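Local coordinates for protein phosphoribosylformylglycinamidine synthase 2 (Thermus thermophilus, PDB 3VIU) that binds adenosine-5'-diphosphate and a magnesium ion in a single chain that carries the AIR synthase-related (PurM-like) pair of domains twice, at residues 54-59 with 517-522; 463-468 with 539-544. All coordinates share one frame; numbering follows the deposited sequence.

Contacts 1 and 2 illustrate how one mixed sheet can be used at its edge and in its interior. In contact 1 the loop 54-59 lies against an outermost strand, 519-525; in contact 2 helix 458-475 packs on the inner strand 538-548. Strand 479-488 runs between these two strands, and its Tyr483 touches Leu54 and Val519 of the first contact and Leu466 and Val543 of the second. The contact centres lie about 13 Å apart, and the nearest atoms about 5 Å. Contact 1 reaches adenosine-5'-diphosphate directly through Val519, Ser521 and Gly522. Contact 2 stands back, with the Ala539 side chain about 8 Å from the nucleotide and that of Val543 about 12 Å from magnesium.

Contact 1: residues 54-59 with 517-522; sequences LPKEGE and VPVVSG. With ADP (adenosine-5'-diphosphate), chain B.
With chi1 at -120°, Val519 departs from the staggered positions and brings its CG2 methyl almost over its own backbone N, where it meets the loop 54-59; Leu54 CB, which points toward the strand, meets that methyl at 3.5 Å. Methyl and amide thus converge on one carbonyl oxygen. Val519 N donates to Pro55 O over 3.2 Å, approaching the carbonyl nearly head-on, while CG2 presses on the same oxygen at 3.1 Å, a tight fit. A water donates to both Lys56 O and Val519 O and so bridges the backbones a second time.

One step earlier, the loop lies along one edge of the Pro518 side chain, at CB and CG. Two successive carbonyls turn to it: Glu57 O lies 3.3 Å from Pro518 CB and also close to CG, and Lys56 O approaches CB as well. The Lys56 and Glu57 side chains set out from the opposite side of the loop, so this part of the contact is backbone against proline ring.

Further along, the strand turns to the ligand. The other branch of Val519, CG1, lies 4.0 Å from C2 of the adenine, and Gly522 N donates to the ribose O2' over 3.2 Å with an N-H...O angle of 153°. Ser521 rests CB near that oxygen, its OG being hydrogen-bonded to Phe82 O and Thr484 OG1. The arrangement is that of a sheet's edge strand in a PurM N-terminal-like domain, backed by a connecting loop and forming one wall of the adenosine-5'-diphosphate pocket.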
ATOM      1  N   LEU A  54     -11.161  -6.891  11.750  1.00 23.74           N
ATOM      2  CA  LEU A  54     -10.397  -7.517  10.671  1.00 23.02           C
ATOM      3  C   LEU A  54      -9.733  -8.837  11.064  1.00 22.45           C
ATOM      4  O   LEU A  54      -8.946  -8.887  12.003  1.00 24.61           O
ATOM      5  CB  LEU A  54      -9.337  -6.544  10.146  1.00 22.82           C
ATOM      6  CG  LEU A  54      -9.870  -5.262   9.487  1.00 25.24           C
ATOM      7  CD1 LEU A  54      -8.717  -4.340   9.137  1.00 23.38           C
ATOM      8  CD2 LEU A  54     -10.670  -5.609   8.235  1.00 22.84           C
ATOM      9  N   PRO A  55     -10.054  -9.931  10.350  1.00 22.34           N
ATOM     10  CA  PRO A  55      -9.502 -11.273  10.599  1.00 21.12           C
ATOM     11  C   PRO A  55      -7.968 -11.280  10.482  1.00 21.44           C
ATOM     12  O   PRO A  55      -7.432 -10.740   9.524  1.00 19.10           O
ATOM     13  CB  PRO A  55     -10.157 -12.113   9.509  1.00 18.26           C
ATOM     14  CG  PRO A  55     -11.457 -11.431   9.298  1.00 19.79           C
ATOM     15  CD  PRO A  55     -11.075  -9.981   9.290  1.00 20.22           C
ATOM     16  N   LYS A  56      -7.276 -11.908  11.437  1.00 23.03           N
ATOM     17  CA  LYS A  56      -5.809 -11.939  11.428  1.00 26.06           C
ATOM     18  C   LYS A  56      -5.165 -13.318  11.249  1.00 25.73           C
ATOM     19  O   LYS A  56      -3.985 -13.404  10.922  1.00 25.38           O
ATOM     20  CB  LYS A  56      -5.253 -11.340  12.726  1.00 27.44           C
ATOM     21  CG  LYS A  56      -6.182 -10.389  13.465  1.00 32.41           C
ATOM     22  CD  LYS A  56      -5.949  -8.924  13.112  1.00 33.87           C
ATOM     23  CE  LYS A  56      -6.817  -8.010  13.996  1.00 35.66           C
ATOM     24  NZ  LYS A  56      -6.650  -6.544  13.711  1.00 33.43           N
ATOM     25  N   GLU A  57      -5.922 -14.386  11.479  1.00 26.90           N
ATOM     26  CA  GLU A  57      -5.383 -15.741  11.363  1.00 28.22           C
ATOM     27  C   GLU A  57      -5.121 -16.187   9.927  1.00 27.08           C
ATOM     28  O   GLU A  57      -5.896 -15.888   9.020  1.00 25.84           O
ATOM     29  CB  GLU A  57      -6.325 -16.744  12.043  1.00 32.47           C
ATOM     30  CG  GLU A  57      -6.617 -16.443  13.520  1.00 39.33           C
ATOM     31  CD  GLU A  57      -7.591 -17.440  14.155  1.00 43.48           C
ATOM     32  OE1 GLU A  57      -8.689 -17.644  13.582  1.00 44.70           O
ATOM     33  OE2 GLU A  57      -7.265 -18.015  15.225  1.00 44.11           O
ATOM     34  N   GLY A  58      -4.021 -16.912   9.739  1.00 27.35           N
ATOM     35  CA  GLY A  58      -3.645 -17.405   8.422  1.00 25.75           C
ATOM     36  C   GLY A  58      -2.445 -18.331   8.508  1.00 24.66           C
ATOM     37  O   GLY A  58      -1.547 -18.103   9.314  1.00 24.42           O
ATOM     38  N   GLU A  59      -2.423 -19.366   7.673  1.00 25.63           N
ATOM     39  CA  GLU A  59      -1.338 -20.348   7.669  1.00 27.04           C
ATOM     40  C   GLU A  59       0.057 -19.744   7.530  1.00 25.57           C
ATOM     41  O   GLU A  59       0.994 -20.165   8.208  1.00 26.96           O
ATOM     42  CB  GLU A  59      -1.536 -21.364   6.536  1.00 30.56           C
ATOM     43  CG  GLU A  59      -2.909 -22.031   6.488  1.00 38.37           C
ATOM     44  CD  GLU A  59      -3.206 -22.902   7.706  1.00 42.78           C
ATOM     45  OE1 GLU A  59      -2.429 -23.853   7.968  1.00 43.36           O
ATOM     46  OE2 GLU A  59      -4.221 -22.638   8.394  1.00 43.14           O
ATOM     47  N   VAL A 517      -7.886 -14.486   3.308  1.00 12.52           N
ATOM     48  CA  VAL A 517      -6.642 -13.725   3.254  1.00 13.02           C
ATOM     49  C   VAL A 517      -6.707 -12.733   4.413  1.00 12.23           C
ATOM     50  O   VAL A 517      -7.539 -11.833   4.412  1.00 11.65           O
ATOM     51  CB  VAL A 517      -6.518 -12.934   1.933  1.00 13.74           C
ATOM     52  CG1 VAL A 517      -5.210 -12.167   1.912  1.00 13.43           C
ATOM     53  CG2 VAL A 517      -6.604 -13.881   0.748  1.00 13.89           C
ATOM     54  N   PRO A 518      -5.831 -12.891   5.417  1.00 11.41           N
ATOM     55  CA  PRO A 518      -5.790 -12.016   6.598  1.00 12.97           C
ATOM     56  C   PRO A 518      -4.911 -10.762   6.521  1.00 14.41           C
ATOM     57  O   PRO A 518      -3.985 -10.700   5.712  1.00 15.87           O
ATOM     58  CB  PRO A 518      -5.303 -12.962   7.685  1.00 10.24           C
ATOM     59  CG  PRO A 518      -4.267 -13.769   6.932  1.00  9.07           C
ATOM     60  CD  PRO A 518      -4.962 -14.068   5.606  1.00 10.35           C
ATOM     61  N   VAL A 519      -5.218  -9.774   7.370  1.00 15.84           N
ATOM     62  CA  VAL A 519      -4.434  -8.535   7.469  1.00 16.31           C
ATOM     63  C   VAL A 519      -3.189  -8.874   8.256  1.00 15.89           C
ATOM     64  O   VAL A 519      -3.225  -9.692   9.167  1.00 18.84           O
ATOM     65  CB  VAL A 519      -5.079  -7.425   8.329  1.00 17.90           C
ATOM     66  CG1 VAL A 519      -5.310  -6.187   7.490  1.00 18.52           C
ATOM     67  CG2 VAL A 519      -6.323  -7.927   9.017  1.00 17.22           C
ATOM     68  N   VAL A 520      -2.100  -8.198   7.950  1.00 15.32           N
ATOM     69  CA  VAL A 520      -0.872  -8.465   8.655  1.00 15.64           C
ATOM     70  C   VAL A 520      -0.269  -7.138   9.119  1.00 16.52           C
ATOM     71  O   VAL A 520       0.582  -7.096  10.010  1.00 16.89           O
ATOM     72  CB  VAL A 520       0.074  -9.255   7.730  1.00 14.25           C
ATOM     73  CG1 VAL A 520       0.801  -8.324   6.784  1.00 13.83           C
ATOM     74  CG2 VAL A 520       0.995 -10.099   8.549  1.00 17.45           C
ATOM     75  N   SER A 521      -0.744  -6.052   8.516  1.00 17.11           N
ATOM     76  CA  SER A 521      -0.284  -4.711   8.852  1.00 16.00           C
ATOM     77  C   SER A 521      -1.078  -3.706   8.046  1.00 17.34           C
ATOM     78  O   SER A 521      -1.913  -4.077   7.212  1.00 19.00           O
ATOM     79  CB  SER A 521       1.204  -4.543   8.535  1.00 16.56           C
ATOM     80  OG  SER A 521       1.434  -4.566   7.139  1.00 15.68           O
ATOM     81  N   GLY A 522      -0.821  -2.426   8.286  1.00 17.36           N
ATOM     82  CA  GLY A 522      -1.541  -1.407   7.555  1.00 16.30           C
ATOM     83  C   GLY A 522      -1.341  -0.024   8.127  1.00 16.86           C
ATOM     84  O   GLY A 522      -0.458   0.192   8.950  1.00 17.59           O
TER
HETATM   85  PB  ADP B 800       4.695   3.609  12.162  1.00 74.65           P
HETATM   86  O1B ADP B 800       4.332   4.894  12.821  1.00 75.79           O
HETATM   87  O2B ADP B 800       4.572   3.777  10.566  1.00 74.08           O
HETATM   88  O3B ADP B 800       6.276   3.212  12.594  1.00 74.54           O
HETATM   89  PA  ADP B 800       2.235   2.961  13.151  1.00 68.93           P
HETATM   90  O1A ADP B 800       2.299   3.300  14.599  1.00 68.84           O
HETATM   91  O2A ADP B 800       1.812   4.289  12.323  1.00 68.99           O
HETATM   92  O3A ADP B 800       3.698   2.403  12.653  1.00 71.48           O
HETATM   93  O5' ADP B 800       1.114   1.814  12.840  1.00 64.03           O
HETATM   94  C5' ADP B 800       0.573   1.320  14.080  1.00 57.25           C
HETATM   95  C4' ADP B 800       0.451  -0.232  14.117  1.00 52.52           C
HETATM   96  O4' ADP B 800      -0.924  -0.656  13.850  1.00 50.76           O
HETATM   97  C3' ADP B 800       1.324  -0.969  13.069  1.00 50.00           C
HETATM   98  O3' ADP B 800       1.754  -2.228  13.603  1.00 48.00           O
HETATM   99  C2' ADP B 800       0.382  -1.122  11.875  1.00 48.84           C
HETATM  100  O2' ADP B 800       0.759  -2.206  11.022  1.00 46.83           O
HETATM  101  C1' ADP B 800      -0.985  -1.314  12.536  1.00 49.10           C
HETATM  102  N9  ADP B 800      -2.067  -0.749  11.718  1.00 48.44           N
HETATM  103  C8  ADP B 800      -2.380   0.575  11.588  1.00 47.66           C
HETATM  104  N7  ADP B 800      -3.396   0.727  10.788  1.00 47.23           N
HETATM  105  C5  ADP B 800      -3.804  -0.482  10.351  1.00 46.31           C
HETATM  106  C6  ADP B 800      -4.832  -0.943   9.487  1.00 45.84           C
HETATM  107  N6  ADP B 800      -5.694  -0.047   8.880  1.00 45.15           N
HETATM  108  N1  ADP B 800      -4.950  -2.271   9.270  1.00 45.24           N
HETATM  109  C2  ADP B 800      -4.124  -3.157   9.849  1.00 44.61           C
HETATM  110  N3  ADP B 800      -3.146  -2.764  10.667  1.00 44.46           N
HETATM  111  C4  ADP B 800      -2.953  -1.455  10.943  1.00 46.63           C
HETATM  112  O   HOH W   1      -1.969 -11.332  11.127  1.00 27.64           O

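Contact 2: residues 463-468 with 539-544; sequences MHALAE and AMVGVV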
HETATM    1  N   MSE A 463     -14.242  -3.936  -0.604  1.00 20.01           N
HETATM    2  CA  MSE A 463     -14.292  -5.343  -0.997  1.00 22.11           C
HETATM    3  C   MSE A 463     -13.634  -5.538  -2.354  1.00 19.83           C
HETATM    4  O   MSE A 463     -12.871  -6.486  -2.549  1.00 19.12           O
HETATM    5  CB  MSE A 463     -15.737  -5.836  -1.075  1.00 27.10           C
HETATM    6  CG  MSE A 463     -16.362  -6.203   0.255  1.00 34.64           C
HETATM    7 SE   MSE A 463     -18.261  -6.561   0.037  1.00 49.56          SE
HETATM    8  CE  MSE A 463     -18.155  -7.937  -1.319  1.00 40.76           C
ATOM      9  N   HIS A 464     -13.950  -4.641  -3.287  1.00 17.17           N
ATOM     10  CA  HIS A 464     -13.392  -4.698  -4.628  1.00 14.52           C
ATOM     11  C   HIS A 464     -11.882  -4.566  -4.604  1.00 13.90           C
ATOM     12  O   HIS A 464     -11.188  -5.247  -5.355  1.00 13.76           O
ATOM     13  CB  HIS A 464     -13.989  -3.595  -5.503  1.00 14.46           C
ATOM     14  CG  HIS A 464     -15.141  -4.049  -6.343  1.00 16.43           C
ATOM     15  ND1 HIS A 464     -14.991  -4.924  -7.400  1.00 15.93           N
ATOM     16  CD2 HIS A 464     -16.465  -3.766  -6.273  1.00 16.09           C
ATOM     17  CE1 HIS A 464     -16.172  -5.160  -7.945  1.00 16.90           C
ATOM     18  NE2 HIS A 464     -17.084  -4.470  -7.280  1.00 18.11           N
ATOM     19  N   ALA A 465     -11.375  -3.697  -3.731  1.00 14.58           N
ATOM     20  CA  ALA A 465      -9.933  -3.471  -3.605  1.00 13.58           C
ATOM     21  C   ALA A 465      -9.168  -4.728  -3.201  1.00 13.57           C
ATOM     22  O   ALA A 465      -8.188  -5.094  -3.853  1.00 14.35           O
ATOM     23  CB  ALA A 465      -9.660  -2.343  -2.606  1.00 12.67           C
ATOM     24  N   LEU A 466      -9.608  -5.389  -2.131  1.00 12.82           N
ATOM     25  CA  LEU A 466      -8.939  -6.604  -1.683  1.00 13.53           C
ATOM     26  C   LEU A 466      -9.090  -7.694  -2.749  1.00 13.68           C
ATOM     27  O   LEU A 466      -8.136  -8.404  -3.083  1.00 13.52           O
ATOM     28  CB  LEU A 466      -9.532  -7.099  -0.360  1.00 14.69           C
ATOM     29  CG  LEU A 466      -8.521  -7.719   0.613  1.00 17.54           C
ATOM     30  CD1 LEU A 466      -9.257  -8.355   1.783  1.00 17.41           C
ATOM     31  CD2 LEU A 466      -7.663  -8.744  -0.100  1.00 16.39           C
ATOM     32  N   ALA A 467     -10.299  -7.826  -3.280  1.00 13.65           N
ATOM     33  CA  ALA A 467     -10.566  -8.813  -4.315  1.00 13.68           C
ATOM     34  C   ALA A 467      -9.613  -8.603  -5.497  1.00 14.75           C
ATOM     35  O   ALA A 467      -8.884  -9.520  -5.882  1.00 16.97           O
ATOM     36  CB  ALA A 467     -12.022  -8.705  -4.778  1.00 11.17           C
ATOM     37  N   GLU A 468      -9.600  -7.390  -6.049  1.00 15.65           N
ATOM     38  CA  GLU A 468      -8.744  -7.069  -7.186  1.00 15.39           C
ATOM     39  C   GLU A 468      -7.272  -7.363  -6.902  1.00 15.07           C
ATOM     40  O   GLU A 468      -6.605  -8.025  -7.694  1.00 15.42           O
ATOM     41  CB  GLU A 468      -8.901  -5.598  -7.586  1.00 16.66           C
ATOM     42  CG  GLU A 468      -8.193  -5.260  -8.902  1.00 23.17           C
ATOM     43  CD  GLU A 468      -8.446  -3.834  -9.386  1.00 26.99           C
ATOM     44  OE1 GLU A 468      -8.138  -3.537 -10.564  1.00 30.89           O
ATOM     45  OE2 GLU A 468      -8.943  -3.005  -8.593  1.00 29.49           O
ATOM     46  N   ALA A 539      -9.217   2.747   0.496  1.00 15.89           N
ATOM     47  CA  ALA A 539      -8.536   1.651   1.157  1.00 16.18           C
ATOM     48  C   ALA A 539      -7.576   1.067   0.125  1.00 16.79           C
ATOM     49  O   ALA A 539      -7.979   0.298  -0.752  1.00 16.23           O
ATOM     50  CB  ALA A 539      -9.537   0.593   1.613  1.00 16.15           C
HETATM   51  N   MSE A 540      -6.310   1.455   0.217  1.00 16.84           N
HETATM   52  CA  MSE A 540      -5.303   0.949  -0.699  1.00 18.35           C
HETATM   53  C   MSE A 540      -4.815  -0.381  -0.161  1.00 16.45           C
HETATM   54  O   MSE A 540      -4.082  -0.445   0.819  1.00 18.41           O
HETATM   55  CB  MSE A 540      -4.174   1.963  -0.831  1.00 23.68           C
HETATM   56  CG  MSE A 540      -4.650   3.229  -1.521  1.00 32.55           C
HETATM   57 SE   MSE A 540      -3.564   4.791  -1.169  1.00 52.02          SE
HETATM   58  CE  MSE A 540      -3.959   5.788  -2.794  1.00 44.85           C
ATOM     59  N   VAL A 541      -5.263  -1.445  -0.811  1.00 14.24           N
ATOM     60  CA  VAL A 541      -4.943  -2.805  -0.422  1.00 11.80           C
ATOM     61  C   VAL A 541      -3.729  -3.377  -1.129  1.00 11.26           C
ATOM     62  O   VAL A 541      -3.689  -3.453  -2.353  1.00 10.37           O
ATOM     63  CB  VAL A 541      -6.144  -3.730  -0.695  1.00 12.46           C
ATOM     64  CG1 VAL A 541      -5.816  -5.165  -0.289  1.00 11.02           C
ATOM     65  CG2 VAL A 541      -7.367  -3.213   0.060  1.00 14.20           C
ATOM     66  N   GLY A 542      -2.743  -3.780  -0.333  1.00 11.66           N
ATOM     67  CA  GLY A 542      -1.536  -4.370  -0.866  1.00 11.19           C
ATOM     68  C   GLY A 542      -1.564  -5.846  -0.522  1.00 13.09           C
ATOM     69  O   GLY A 542      -1.809  -6.214   0.630  1.00 11.94           O
ATOM     70  N   VAL A 543      -1.334  -6.690  -1.521  1.00 12.49           N
ATOM     71  CA  VAL A 543      -1.343  -8.124  -1.314  1.00 14.40           C
ATOM     72  C   VAL A 543      -0.039  -8.766  -1.752  1.00 14.65           C
ATOM     73  O   VAL A 543       0.502  -8.446  -2.808  1.00 15.53           O
ATOM     74  CB  VAL A 543      -2.493  -8.806  -2.099  1.00 15.53           C
ATOM     75  CG1 VAL A 543      -2.313 -10.328  -2.071  1.00 13.91           C
ATOM     76  CG2 VAL A 543      -3.835  -8.421  -1.498  1.00 13.00           C
ATOM     77  N   VAL A 544       0.458  -9.681  -0.930  1.00 13.92           N
ATOM     78  CA  VAL A 544       1.682 -10.389  -1.244  1.00 12.49           C
ATOM     79  C   VAL A 544       1.353 -11.867  -1.381  1.00 12.90           C
ATOM     80  O   VAL A 544       0.533 -12.401  -0.640  1.00 14.08           O
ATOM     81  CB  VAL A 544       2.756 -10.210  -0.136  1.00 10.16           C
ATOM     82  CG1 VAL A 544       3.938 -11.135  -0.403  1.00  8.92           C
ATOM     83  CG2 VAL A 544       3.235  -8.768  -0.102  1.00 10.19           C
TER
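Val541 divides its two methyl groups between neighbouring residues of the helix, CG2 going to Ala465 and CG1 to Leu466, and these three residues account for most of the surface buried here. With chi1 180°, CG1 is anti to the backbone N and CG2 anti to the carbonyl carbon, which turns one branch to each helix residue. CG2 rests on Ala465 CB at 3.6 Å. CG1 lies 3.7 Å from Leu466 CA and almost as near to CG of the same leucine, whose side chain passes it at a slant.

Ala465 also sets its CB 3.6 Å from Ala539 O, two residues back along the strand. Leu466 reaches the other way, its CD2 meeting Val543 CG2 at 4.1 Å with the two side chains roughly perpendicular. Ala539, Val541 and Val543 all point their side chains toward the helix as one apolar row, though Ala539 takes part through its carbonyl. The axes of these two short segments run nearly parallel, 20° apart and 7.7 Å at closest approach: a helix packed on the face of the mixed sheet in the PurM N-terminal-like domain.

No hydrogen bond or charge pair joins 463-468 to 539-544. Their polar backbone groups are bonded within helix and sheet, as in Ala467 N to Met463 O and Val541 with Asp448, and van der Waals contact of buried aliphatic groups joins the segments.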